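Local atomic coordinates of aluminum resistance protein (Clostridium novyi, PDB entry 3I16), a protein that binds pyridoxal-5'-phosphate and probably acts as a carbon-sulfur lyase of the methionine gamma-lyase family, with an inferred part in aluminum resistance. Residues G142-E146 / F147-Y151; K200-V203 / D204-N208. All coordinates share one frame; numbering follows the deposited sequence.

Both interactions are local, each within one continuous stretch, and they occupy different parts of the large domain of a fold-type I pyridoxal-phosphate enzyme, with centres about 25 Å apart. Interaction 1 lies at a subunit interface, in the turn leading into edge strand 150-153 of the seven-stranded sheet, and is mostly buried. Interaction 2 spans two turns of helix 196-209, packed on the same sheet and on helix 164-173, with K200 and D204 on its exposed side. Their chemistry differs accordingly. Residues 142-151 turn the chain into the strand through irregular backbone bonds, a capping box and an apolar pair, whereas residues 200-208 keep regular helical bonding, with valine and isoleucine inward and a salt bridge outward.

Interaction 1: G142-E146 / F147-Y151; sequences GSLKE and FGINY. With EDO (1,2-ethanediol), chain K.
The ring of F147 folds back on G142 and S143, at the opposite end of the short 3-10 turn. Its CB starts beside L144 O, and a chi1 of -80° places CG next to the backbone N, so that the ring turns back along the segment. CG passes E146 C at 3.9 Å. CD2 then meets S143 O in the plane of the ring at 3.5 Å. Farther out, CE2 lies 3.8 Å from G142 CA and also near C1 of the ethanediol, while CZ reaches its O1. The diol is probably from the crystallisation liquor; its O2 donates to G142 O, and it is also hydrogen-bonded to F109 O of the second subunit and to R270. L112 of that subunit packs against F147.

The turn is closed at both ends by recognisable motifs. At its start S143 and E146 form a capping box: E146 N donates to S143 OG (3.1 Å) and S143 N donates to E146 OE1 (2.9 Å). OE1 also accepts from G142 N, while N138 bonds to S143 OG. At its finish, I149 N reaches L144 O (3.0 Å) and G148 N reaches K145 O (2.9 Å), with G148 at a phi of +77°; this is the Schellman pattern. Its usual apolar companion is present too, L144 CD2 touching I149 CD1 at 3.6 Å. L144 O takes a second bond from F147 N, which arrives from the opposite face of the carbonyl plane to I149 N.

The contact has two chemistries. The N-H groups at its start are taken up by the S143 hydroxyl and the E146 carboxylate, and two at its end by the oxygen of L144. F147 and I149 pack against the second subunit, while L144 packs within its own, just where the chain enters strand 150-153.

Interaction 2: K200-V203 / D204-N208; sequences KSIV and DCVKN
D204 and K200 meet across one turn of helix 196-209, the helix of a beta-alpha-beta crossover that joins strand 177-183 to strand 214-218 in the sheet. The aspartate has its CG beside the backbone N (chi1 -67°), which swings the carboxylate back toward the preceding turn. There OD2 offers its syn lone pair to K200 NZ, and the 2.6 Å separation marks a short salt bridge. The lysine runs extended as far as CE and bends only at its last torsion (chi4 -54°), bringing NZ over to the acid, so the two side chains cross at a slant. Behind this exposed pair the main chain keeps its i to i+4 bond, D204 N donating to K200 O at 2.9 Å.

V203 carries the inward side. Its CG1 lies 4.0 Å from CG of K207, the two side chains running alongside each other in the same direction, and both residues touch C215 on strand 214-218. The polar end of K207 goes elsewhere, making a salt bridge with D236 and bonding to the carbonyl oxygens of I213 and K211; its aliphatic part packs beside V203, while its ammonium group joins the helix to the segment leading into strand 214-218 and to D236, just before strand 237-241.

I202 adds a thinner apolar contact one step round the helix, CG2 to V206 CG2 at 4.1 Å. These two residues rest on I182 and V180 of strand 177-183, so the inner face of the helix spans both strands that it connects. The i to i+4 bonding continues, V206 N meeting I202 O at 2.9 Å.

V203 O accepts a nearly straight bond from K207 N (3.0 Å, 175° at the hydrogen), and the same oxygen lies 3.3 Å from K207 CG.

Interaction 1: G142-E146 / F147-Y151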
# COMPACT_ATOMS: atom_id res chain seq x y z
N GLY B 142 12.76 11.33 29.93
CA GLY B 142 11.47 11.99 30.10
C GLY B 142 10.38 11.08 30.63
O GLY B 142 9.29 11.02 30.09
N SER B 143 10.69 10.36 31.70
CA SER B 143 9.73 9.48 32.32
C SER B 143 8.70 10.30 33.06
O SER B 143 8.90 11.49 33.31
CB SER B 143 10.43 8.61 33.35
OG SER B 143 10.93 9.43 34.39
N LEU B 144 7.58 9.66 33.40
CA LEU B 144 6.58 10.28 34.26
C LEU B 144 7.23 10.97 35.48
O LEU B 144 6.92 12.13 35.80
CB LEU B 144 5.58 9.21 34.76
CG LEU B 144 4.60 8.63 33.75
CD1 LEU B 144 3.76 7.55 34.40
CD2 LEU B 144 3.74 9.70 33.20
N LYS B 145 8.17 10.27 36.12
CA LYS B 145 8.86 10.80 37.30
C LYS B 145 9.58 12.10 36.97
O LYS B 145 9.48 13.09 37.72
CB LYS B 145 9.85 9.77 37.86
CG LYS B 145 10.37 10.09 39.25
CD LYS B 145 11.42 9.06 39.64
CE LYS B 145 11.57 8.86 41.14
NZ LYS B 145 12.49 7.70 41.43
N GLU B 146 10.24 12.12 35.81
CA GLU B 146 10.95 13.32 35.34
C GLU B 146 10.01 14.49 35.03
O GLU B 146 10.45 15.63 34.98
CB GLU B 146 11.88 12.98 34.18
CG GLU B 146 13.05 12.11 34.70
CD GLU B 146 13.88 11.42 33.63
OE1 GLU B 146 13.37 11.19 32.51
OE2 GLU B 146 15.04 11.06 33.95
N PHE B 147 8.72 14.21 34.89
CA PHE B 147 7.70 15.25 34.72
C PHE B 147 6.88 15.50 36.01
O PHE B 147 5.79 16.09 35.96
CB PHE B 147 6.84 14.94 33.49
CG PHE B 147 7.52 15.34 32.21
CD1 PHE B 147 7.41 16.64 31.72
CD2 PHE B 147 8.33 14.46 31.55
CE1 PHE B 147 8.07 17.03 30.58
CE2 PHE B 147 8.99 14.83 30.39
CZ PHE B 147 8.86 16.13 29.90
N GLY B 148 7.42 15.08 37.15
CA GLY B 148 6.81 15.31 38.45
C GLY B 148 5.64 14.45 38.81
O GLY B 148 4.88 14.81 39.72
N ILE B 149 5.47 13.32 38.11
CA ILE B 149 4.37 12.39 38.34
C ILE B 149 4.92 11.21 39.14
O ILE B 149 5.88 10.55 38.71
CB ILE B 149 3.75 11.92 37.02
CG1 ILE B 149 3.22 13.13 36.23
CG2 ILE B 149 2.64 10.94 37.28
CD1 ILE B 149 2.92 12.83 34.82
N ASN B 150 4.31 10.95 40.31
CA ASN B 150 4.81 9.94 41.23
C ASN B 150 4.18 8.58 40.99
O ASN B 150 3.12 8.47 40.36
CB ASN B 150 4.52 10.39 42.65
CG ASN B 150 5.02 11.78 42.93
OD1 ASN B 150 6.23 12.05 42.85
ND2 ASN B 150 4.11 12.69 43.23
N TYR B 151 4.87 7.56 41.48
CA TYR B 151 4.46 6.17 41.33
C TYR B 151 4.44 5.46 42.68
O TYR B 151 5.39 5.58 43.46
CB TYR B 151 5.46 5.44 40.44
CG TYR B 151 5.24 3.95 40.36
CD1 TYR B 151 4.30 3.41 39.49
CD2 TYR B 151 5.97 3.07 41.17
CE1 TYR B 151 4.07 2.06 39.43
CE2 TYR B 151 5.76 1.69 41.11
CZ TYR B 151 4.80 1.19 40.24
OH TYR B 151 4.57 -0.15 40.16
C1 EDO K . 9.62 13.64 26.98
O1 EDO K . 8.55 14.48 26.52
C2 EDO K . 9.31 12.17 26.69
O2 EDO K . 8.18 11.67 27.41

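Interaction 2: K200-V203 / D204-N208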
# COMPACT_ATOMS: atom_id res chain seq x y z
N LYS B 200 -13.42 -5.99 38.28
CA LYS B 200 -14.57 -5.32 38.87
C LYS B 200 -14.34 -5.07 40.36
O LYS B 200 -14.62 -3.99 40.86
CB LYS B 200 -15.85 -6.14 38.71
CG LYS B 200 -17.12 -5.43 39.24
CD LYS B 200 -18.36 -6.27 39.06
CE LYS B 200 -19.65 -5.46 39.34
NZ LYS B 200 -19.66 -4.78 40.65
N SER B 201 -13.85 -6.06 41.08
CA SER B 201 -13.65 -5.88 42.52
C SER B 201 -12.66 -4.74 42.80
O SER B 201 -12.85 -4.00 43.74
CB SER B 201 -13.23 -7.19 43.21
OG SER B 201 -11.89 -7.48 42.90
N ILE B 202 -11.62 -4.59 41.98
CA ILE B 202 -10.66 -3.48 42.14
C ILE B 202 -11.34 -2.14 41.84
O ILE B 202 -11.25 -1.18 42.62
CB ILE B 202 -9.39 -3.64 41.25
CG1 ILE B 202 -8.56 -4.88 41.66
CG2 ILE B 202 -8.55 -2.38 41.32
CD1 ILE B 202 -7.46 -5.27 40.64
N VAL B 203 -12.04 -2.06 40.72
CA VAL B 203 -12.72 -0.80 40.37
C VAL B 203 -13.69 -0.38 41.47
O VAL B 203 -13.59 0.76 41.97
CB VAL B 203 -13.40 -0.87 39.01
CG1 VAL B 203 -14.16 0.41 38.72
CG2 VAL B 203 -12.35 -1.13 37.95
N ASP B 204 -14.57 -1.29 41.89
CA ASP B 204 -15.52 -0.97 42.97
C ASP B 204 -14.82 -0.50 44.25
O ASP B 204 -15.27 0.44 44.91
CB ASP B 204 -16.43 -2.16 43.29
CG ASP B 204 -17.37 -2.48 42.17
OD1 ASP B 204 -17.46 -1.67 41.23
OD2 ASP B 204 -18.02 -3.53 42.21
N CYS B 205 -13.72 -1.14 44.59
CA CYS B 205 -12.96 -0.77 45.76
C CYS B 205 -12.37 0.65 45.65
O CYS B 205 -12.47 1.47 46.59
CB CYS B 205 -11.85 -1.81 45.94
SG CYS B 205 -10.69 -1.47 47.21
N VAL B 206 -11.74 0.94 44.52
CA VAL B 206 -11.11 2.25 44.29
C VAL B 206 -12.13 3.40 44.30
O VAL B 206 -11.94 4.41 44.99
CB VAL B 206 -10.32 2.26 42.96
CG1 VAL B 206 -9.89 3.70 42.56
CG2 VAL B 206 -9.13 1.32 43.04
N LYS B 207 -13.20 3.24 43.52
CA LYS B 207 -14.26 4.23 43.40
C LYS B 207 -14.97 4.47 44.74
O LYS B 207 -15.50 5.56 44.99
CB LYS B 207 -15.28 3.79 42.35
CG LYS B 207 -14.78 3.65 40.91
CD LYS B 207 -14.41 4.96 40.31
CE LYS B 207 -13.98 4.77 38.87
NZ LYS B 207 -13.63 6.06 38.25
N ASN B 208 -15.01 3.45 45.59
CA ASN B 208 -15.61 3.62 46.92
C ASN B 208 -14.79 4.55 47.81
O ASN B 208 -15.33 5.12 48.76
CB ASN B 208 -15.81 2.27 47.62
CG ASN B 208 -16.50 2.42 48.95
OD1 ASN B 208 -17.59 2.99 49.02
ND2 ASN B 208 -15.86 1.94 50.01